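PTS system, IIabc component (Clostridium difficile, PDB 3IPJ) probably passes phosphate to an incoming sugar, perhaps trehalose, during its uptake, the chain here being the EIIB domain of the larger membrane transporter. Local coordinates at residues 42-47 against 61-66; 21-26 against 35-40; 7-12 against 73-78. All blocks are in the same frame, centred on the assembly; numbering follows the deposited sequence.

Overall arrangement
All three contacts are built round one four-stranded antiparallel sheet and its helices, in the EIIB domain. Contact 1 and contact 3 are mostly buried, on opposite sides of the chain's centre, whereas contact 2 is partly on the surface. Contact 1 sets helix 44-48 and the turn before it against strand 62-66 through one tyrosine ring and its hydroxyl. Contact 2, the hairpin of strands 22-27 and 31-36, relies on backbone hydrogen bonds and an asparagine amide. Contact 3 packs two helices with small apolar groups and a weak polar pair. Contacts 1 and 2 touch through the D44-R39 salt bridge; contacts 2 and 3 meet at Y76.

Contact 1. Residues 42-47 against 61-66; sequences INDKKV and GQYQII
Y63 reaches out from strand 62-66 to meet I42 over one ring face, D44 at the ring edge and V47 obliquely near its hydroxyl. CG stands anti to the backbone N (chi1 -161°), which carries the ring toward the turn at I42. I42 slides past it in the opposite direction, with CD1 lying over one face, 3.8 Å from the ring centroid and displaced toward the rim, a CH-pi contact. Its other branch serves the far end of the ring: I42 CG2 comes to 3.2 Å from Y63 OH, a tight fit. D44 OD1 lies at the ring edge, in the ring plane, and accepts a hydrogen bond from Y63 OH at 2.8 Å; the hydroxyl arrives well above the carboxylate plane, whose tilt to the ring is 58°. The other oxygen of D44 forms a salt bridge with R39, a charge that probably helps to keep the carboxylate ionised. V47 CG2 is 3.5 Å from Y63 OH, while V47 CG1 rests 4.2 Å from I65 CG1. N43 caps the helix through weak bonds from K45 N and K46 N to OD1. Helix 5-17 also touches I42 and V47 in this helix-on-sheet packing of the EIIB alpha/beta sandwich.

Contact 2. Residues 21-26 against 35-40; sequences NIISIT and MVKDRE
N21 grips K37 and D38 with both its backbone and its amide. Its carbonyl O accepts from K37 N at 2.9 Å, and its side-chain OD1 takes D38 N at 2.7 Å, in the carbonyl plane and on a lone pair. The amide nitrogen returns a bond to the same residue: N21 ND2 lies 3.0 Å from D38 O, which is nearly in the amide plane of N21, although the donor stands above the D38 carbonyl plane. With CG anti to the backbone N (chi1 -165°), the amide is extended alongside the opposing chain, and the two bonds to D38 fix its rotation. Beyond I22 and V36, a non-hydrogen-bonded pair, the register slips by one. I23 N donates to M35 O at 2.7 Å and S24 N adds a weak bond to that oxygen, while M35 N returns to S24 O at 2.9 Å, a classic beta bulge. At the surface I23 and K37 pass at a slant, I23 CG1 3.7 Å from K37 CG.

A second shell steadies this end of the hairpin. N21 ND2 also donates to I17 O at the end of helix 5-17, and D38 OD1 accepts from E40 N in an Asx turn leading to E40, a zinc ligand in a structure of this protein. The amide of N21 thus does the work of a strand backbone, pairing with D38 N and O where regular pairing has ended.

Contact 3. Residues 7-12 against 73-78; sequences NKIANE and NKVYAE
Helices 5-17 and 71-79 cross in the interior of the domain, where A10 packs against V75 and E78: the axes of the short segments approach to 8.4 Å at a signed crossing angle of -67°. A10, with only a methyl group, allows this approach. Its CB lies 3.9 Å from E78 CB and 4.3 Å from V75 CG1, the branch of V75 that stands anti to the backbone N (chi1 170°). The other branch, V75 CG2, meets I9 CG2 at 4.1 Å, the two side chains crossing at about a right angle. Such helix packing forms part of the helical layer in the EIIB alpha/beta sandwich, with V75 also reaching L32 of the sheet and Y6 of helix 5-17.

One turn along each helix from A10 and V75, N7 and E78 form the polar border. E78 CG lies 3.4 Å from N7 N, and the bend at chi2 (-56°) turns the carboxylate toward the N7 side chain. The amide of N7 and the carboxylate of E78 are almost perpendicular, and the bond from N7 ND2 to E78 OE1, 3.1 Å long, is weak and poorly aligned. A water links the same two residues, accepting from N7 N at 2.8 Å and donating weakly to E78 OE2. K81 adds a long, weak ion pair to E78 OE1, while M82 touches A10.

Contact 1. Residues 42-47 against 61-66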
# COMPACT_ATOMS: atom_id res chain seq x y z
N ILE A 42 -7.86 11.10 -3.04
CA ILE A 42 -7.98 9.72 -2.54
C ILE A 42 -9.26 9.67 -1.67
O ILE A 42 -9.40 10.41 -0.68
CB ILE A 42 -6.73 9.30 -1.67
CG1 ILE A 42 -5.41 9.40 -2.45
CG2 ILE A 42 -6.88 7.84 -1.15
CD1 ILE A 42 -4.22 8.99 -1.58
N ASN A 43 -10.20 8.78 -2.06
CA ASN A 43 -11.46 8.64 -1.40
C ASN A 43 -11.26 7.71 -0.18
O ASN A 43 -11.25 6.46 -0.31
CB ASN A 43 -12.46 8.02 -2.39
CG ASN A 43 -13.86 7.89 -1.80
OD1 ASN A 43 -14.06 8.02 -0.59
ND2 ASN A 43 -14.85 7.63 -2.67
N ASP A 44 -11.06 8.30 1.00
CA ASP A 44 -10.68 7.49 2.17
C ASP A 44 -11.74 6.45 2.43
O ASP A 44 -11.43 5.34 2.86
CB ASP A 44 -10.53 8.34 3.45
CG ASP A 44 -9.39 9.40 3.38
OD1 ASP A 44 -8.63 9.47 2.37
OD2 ASP A 44 -9.27 10.17 4.39
N LYS A 45 -13.01 6.82 2.26
CA LYS A 45 -14.12 5.92 2.60
C LYS A 45 -14.08 4.65 1.77
O LYS A 45 -14.48 3.59 2.24
CB LYS A 45 -15.48 6.61 2.41
CG LYS A 45 -15.65 7.85 3.29
CD LYS A 45 -15.12 7.70 4.78
CE LYS A 45 -16.14 6.90 5.62
NZ LYS A 45 -15.77 6.88 7.05
N LYS A 46 -13.64 4.78 0.51
CA LYS A 46 -13.52 3.62 -0.34
C LYS A 46 -12.32 2.79 0.06
O LYS A 46 -12.37 1.55 -0.03
CB LYS A 46 -13.34 4.00 -1.82
CG LYS A 46 -14.55 3.91 -2.65
CD LYS A 46 -14.33 4.82 -3.84
CE LYS A 46 -15.48 4.79 -4.87
NZ LYS A 46 -15.21 5.55 -6.16
N VAL A 47 -11.24 3.45 0.47
CA VAL A 47 -10.13 2.68 0.99
C VAL A 47 -10.51 1.87 2.22
O VAL A 47 -10.15 0.71 2.32
CB VAL A 47 -8.90 3.55 1.31
CG1 VAL A 47 -7.79 2.63 1.82
CG2 VAL A 47 -8.43 4.32 0.01
N GLY A 61 2.86 13.54 4.30
CA GLY A 61 3.03 13.01 2.95
C GLY A 61 2.68 11.53 2.81
O GLY A 61 2.60 11.03 1.70
N GLN A 62 2.48 10.83 3.93
CA GLN A 62 2.25 9.38 3.94
C GLN A 62 0.77 9.05 4.10
O GLN A 62 0.15 9.37 5.13
CB GLN A 62 2.99 8.71 5.11
CG GLN A 62 4.49 8.61 4.93
CD GLN A 62 5.13 7.83 6.08
OE1 GLN A 62 6.11 8.30 6.74
NE2 GLN A 62 4.62 6.66 6.33
N TYR A 63 0.24 8.35 3.09
CA TYR A 63 -1.09 7.73 3.17
C TYR A 63 -0.95 6.29 3.76
O TYR A 63 -0.38 5.42 3.12
CB TYR A 63 -1.69 7.69 1.76
CG TYR A 63 -3.18 7.50 1.78
CD1 TYR A 63 -4.02 8.59 1.96
CD2 TYR A 63 -3.76 6.23 1.67
CE1 TYR A 63 -5.39 8.44 1.99
CE2 TYR A 63 -5.13 6.04 1.71
CZ TYR A 63 -5.95 7.15 1.86
OH TYR A 63 -7.31 7.02 1.87
N GLN A 64 -1.44 6.05 5.00
CA GLN A 64 -1.12 4.85 5.73
C GLN A 64 -2.40 3.99 5.77
O GLN A 64 -3.48 4.49 6.14
CB GLN A 64 -0.61 5.21 7.10
CG GLN A 64 0.52 6.21 6.99
CD GLN A 64 1.12 6.56 8.36
OE1 GLN A 64 0.80 5.93 9.37
NE2 GLN A 64 1.99 7.59 8.40
N ILE A 65 -2.28 2.72 5.37
CA ILE A 65 -3.40 1.83 5.37
C ILE A 65 -3.08 0.77 6.38
O ILE A 65 -2.10 0.04 6.21
CB ILE A 65 -3.53 1.16 4.03
CG1 ILE A 65 -3.74 2.26 2.96
CG2 ILE A 65 -4.60 0.08 4.05
CD1 ILE A 65 -2.53 2.52 2.15
N ILE A 66 -3.89 0.69 7.44
CA ILE A 66 -3.60 -0.27 8.51
C ILE A 66 -4.15 -1.64 8.07
O ILE A 66 -5.36 -1.79 7.87
CB ILE A 66 -4.23 0.08 9.85
CG1 ILE A 66 -4.04 1.57 10.19
CG2 ILE A 66 -3.65 -0.85 10.92
CD1 ILE A 66 -4.85 2.03 11.46

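Contact 2. Residues 21-26 against 35-40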
# COMPACT_ATOMS: atom_id res chain seq x y z
N ASN A 21 -0.57 8.51 -8.90
CA ASN A 21 -0.58 9.34 -7.68
C ASN A 21 0.43 8.82 -6.62
O ASN A 21 0.53 9.38 -5.52
CB ASN A 21 -2.02 9.38 -7.09
CG ASN A 21 -2.25 10.51 -6.00
OD1 ASN A 21 -1.55 11.52 -5.96
ND2 ASN A 21 -3.30 10.33 -5.16
N ILE A 22 1.16 7.74 -6.94
CA ILE A 22 2.04 7.06 -5.98
C ILE A 22 3.46 7.50 -6.24
O ILE A 22 3.94 7.36 -7.38
CB ILE A 22 1.91 5.50 -6.11
CG1 ILE A 22 0.49 5.06 -5.56
CG2 ILE A 22 3.18 4.76 -5.49
CD1 ILE A 22 -0.05 3.72 -5.97
N ILE A 23 4.15 8.04 -5.23
CA ILE A 23 5.59 8.35 -5.38
C ILE A 23 6.41 7.08 -5.08
O ILE A 23 7.26 6.66 -5.90
CB ILE A 23 6.01 9.48 -4.44
CG1 ILE A 23 5.25 10.77 -4.77
CG2 ILE A 23 7.57 9.70 -4.49
CD1 ILE A 23 5.56 11.85 -3.78
N SER A 24 6.15 6.46 -3.91
CA SER A 24 6.85 5.26 -3.48
C SER A 24 6.05 4.63 -2.35
O SER A 24 5.11 5.25 -1.85
CB SER A 24 8.28 5.64 -3.00
OG SER A 24 8.24 6.58 -1.95
N ILE A 25 6.40 3.38 -1.98
CA ILE A 25 5.64 2.58 -1.10
C ILE A 25 6.60 1.83 -0.25
O ILE A 25 7.59 1.35 -0.76
CB ILE A 25 4.87 1.45 -1.88
CG1 ILE A 25 4.16 2.03 -3.11
CG2 ILE A 25 3.91 0.69 -0.92
CD1 ILE A 25 3.99 1.05 -4.31
N THR A 26 6.32 1.72 1.07
CA THR A 26 7.00 0.78 1.97
C THR A 26 5.97 0.30 2.99
O THR A 26 4.76 0.47 2.77
CB THR A 26 8.19 1.42 2.70
OG1 THR A 26 8.98 0.37 3.30
CG2 THR A 26 7.70 2.52 3.72
N MET A 35 3.67 7.06 -0.10
CA MET A 35 3.97 8.49 -0.30
C MET A 35 3.17 8.84 -1.57
O MET A 35 3.41 8.22 -2.63
CB MET A 35 5.45 8.73 -0.51
CG MET A 35 6.27 8.31 0.70
SD MET A 35 6.09 9.50 2.08
CE MET A 35 7.69 10.26 1.96
N VAL A 36 2.20 9.77 -1.44
CA VAL A 36 1.33 10.13 -2.55
C VAL A 36 1.58 11.61 -3.00
O VAL A 36 2.00 12.45 -2.23
CB VAL A 36 -0.15 9.88 -2.20
CG1 VAL A 36 -0.43 8.35 -2.05
CG2 VAL A 36 -0.63 10.69 -0.91
N LYS A 37 1.30 11.88 -4.28
CA LYS A 37 1.37 13.22 -4.84
C LYS A 37 0.25 14.14 -4.34
O LYS A 37 0.47 15.31 -3.96
CB LYS A 37 1.39 13.15 -6.37
CG LYS A 37 2.56 12.25 -6.90
CD LYS A 37 2.51 12.13 -8.39
CE LYS A 37 3.23 10.89 -8.93
NZ LYS A 37 3.21 10.99 -10.44
N ASP A 38 -0.96 13.62 -4.31
CA ASP A 38 -2.15 14.41 -3.93
C ASP A 38 -3.13 13.56 -3.07
O ASP A 38 -3.93 12.75 -3.59
CB ASP A 38 -2.81 14.88 -5.24
CG ASP A 38 -3.97 15.81 -5.05
OD1 ASP A 38 -4.21 16.27 -3.91
OD2 ASP A 38 -4.64 16.12 -6.08
N ARG A 39 -3.09 13.76 -1.75
CA ARG A 39 -4.03 13.06 -0.90
C ARG A 39 -5.50 13.42 -1.20
O ARG A 39 -6.39 12.61 -0.97
CB ARG A 39 -3.71 13.27 0.61
CG ARG A 39 -4.16 14.55 1.21
CD ARG A 39 -5.61 14.46 1.57
NE ARG A 39 -5.90 13.65 2.76
CZ ARG A 39 -6.59 12.51 2.78
NH1 ARG A 39 -7.00 11.94 1.65
NH2 ARG A 39 -6.84 11.93 3.94
N GLU A 40 -5.73 14.64 -1.69
CA GLU A 40 -7.06 15.21 -1.81
C GLU A 40 -7.89 14.61 -2.93
O GLU A 40 -9.07 15.00 -3.09
CB GLU A 40 -6.97 16.75 -2.01
CG GLU A 40 -6.56 17.43 -0.75
CD GLU A 40 -6.00 18.83 -1.01
OE1 GLU A 40 -6.11 19.37 -2.14
OE2 GLU A 40 -5.43 19.39 -0.04

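Contact 3. Residues 7-12 against 73-78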
# COMPACT_ATOMS: atom_id res chain seq x y z
N ASN A 7 -3.42 -10.03 -3.54
CA ASN A 7 -3.29 -9.30 -4.80
C ASN A 7 -4.56 -8.50 -5.16
O ASN A 7 -4.43 -7.40 -5.70
CB ASN A 7 -2.86 -10.27 -5.89
CG ASN A 7 -2.54 -9.58 -7.17
OD1 ASN A 7 -3.37 -9.60 -8.08
ND2 ASN A 7 -1.33 -8.97 -7.28
N LYS A 8 -5.76 -9.00 -4.79
CA LYS A 8 -7.03 -8.22 -4.96
C LYS A 8 -7.04 -6.94 -4.09
O LYS A 8 -7.31 -5.86 -4.58
CB LYS A 8 -8.27 -9.05 -4.62
CG LYS A 8 -8.38 -10.29 -5.45
CD LYS A 8 -9.50 -11.20 -4.96
CE LYS A 8 -10.76 -10.43 -4.68
NZ LYS A 8 -11.59 -10.24 -5.93
N ILE A 9 -6.74 -7.08 -2.80
CA ILE A 9 -6.54 -5.91 -1.96
C ILE A 9 -5.49 -4.93 -2.57
O ILE A 9 -5.76 -3.75 -2.70
CB ILE A 9 -6.12 -6.34 -0.50
CG1 ILE A 9 -7.21 -7.26 0.14
CG2 ILE A 9 -5.73 -5.09 0.36
CD1 ILE A 9 -6.77 -8.10 1.40
N ALA A 10 -4.31 -5.41 -2.94
CA ALA A 10 -3.29 -4.53 -3.52
C ALA A 10 -3.88 -3.80 -4.70
O ALA A 10 -3.71 -2.59 -4.84
CB ALA A 10 -2.08 -5.32 -3.99
N ASN A 11 -4.54 -4.53 -5.58
CA ASN A 11 -5.11 -3.86 -6.76
C ASN A 11 -6.20 -2.85 -6.45
O ASN A 11 -6.25 -1.77 -7.09
CB ASN A 11 -5.54 -4.87 -7.84
CG ASN A 11 -4.37 -5.24 -8.74
OD1 ASN A 11 -3.79 -6.27 -8.55
ND2 ASN A 11 -3.98 -4.33 -9.67
N GLU A 12 -7.06 -3.19 -5.49
CA GLU A 12 -8.13 -2.26 -5.10
C GLU A 12 -7.48 -1.02 -4.53
O GLU A 12 -7.89 0.11 -4.86
CB GLU A 12 -9.10 -2.86 -4.12
CG GLU A 12 -10.02 -3.84 -4.87
CD GLU A 12 -11.05 -4.66 -4.02
OE1 GLU A 12 -11.55 -4.12 -2.99
OE2 GLU A 12 -11.43 -5.84 -4.44
N ASN A 73 2.55 -7.64 5.07
CA ASN A 73 3.68 -8.17 4.26
C ASN A 73 3.23 -8.86 3.00
O ASN A 73 3.92 -8.76 1.99
CB ASN A 73 4.47 -9.19 5.08
CG ASN A 73 4.99 -8.61 6.38
OD1 ASN A 73 6.13 -8.15 6.44
ND2 ASN A 73 4.16 -8.60 7.40
N LYS A 74 2.08 -9.59 3.09
CA LYS A 74 1.51 -10.36 1.99
C LYS A 74 0.96 -9.40 0.94
O LYS A 74 1.07 -9.65 -0.27
CB LYS A 74 0.42 -11.29 2.51
CG LYS A 74 1.03 -12.28 3.53
CD LYS A 74 -0.04 -13.16 4.31
CE LYS A 74 0.61 -13.94 5.52
NZ LYS A 74 1.29 -15.22 5.21
N VAL A 75 0.41 -8.27 1.40
CA VAL A 75 -0.07 -7.23 0.45
C VAL A 75 1.13 -6.51 -0.15
O VAL A 75 1.19 -6.24 -1.38
CB VAL A 75 -1.04 -6.24 1.11
CG1 VAL A 75 -1.35 -5.01 0.20
CG2 VAL A 75 -2.31 -7.03 1.50
N TYR A 76 2.14 -6.27 0.68
CA TYR A 76 3.31 -5.60 0.16
C TYR A 76 3.96 -6.46 -0.98
O TYR A 76 4.37 -5.94 -2.02
CB TYR A 76 4.25 -5.30 1.32
CG TYR A 76 5.39 -4.46 0.87
CD1 TYR A 76 5.20 -3.13 0.53
CD2 TYR A 76 6.67 -5.00 0.77
CE1 TYR A 76 6.28 -2.32 0.09
CE2 TYR A 76 7.74 -4.19 0.32
CZ TYR A 76 7.51 -2.87 -0.01
OH TYR A 76 8.50 -2.11 -0.44
N ALA A 77 4.06 -7.77 -0.77
CA ALA A 77 4.65 -8.69 -1.74
C ALA A 77 3.91 -8.71 -3.13
O ALA A 77 4.51 -8.91 -4.22
CB ALA A 77 4.74 -10.11 -1.12
N GLU A 78 2.59 -8.46 -3.10
CA GLU A 78 1.84 -8.30 -4.32
C GLU A 78 2.22 -6.97 -4.98
O GLU A 78 2.57 -6.94 -6.13
CB GLU A 78 0.36 -8.38 -4.01
CG GLU A 78 0.01 -9.74 -3.45
CD GLU A 78 0.43 -10.90 -4.37
OE1 GLU A 78 0.57 -10.69 -5.62
OE2 GLU A 78 0.56 -12.05 -3.85
O HOH W 1 -2.56 -12.67 -2.98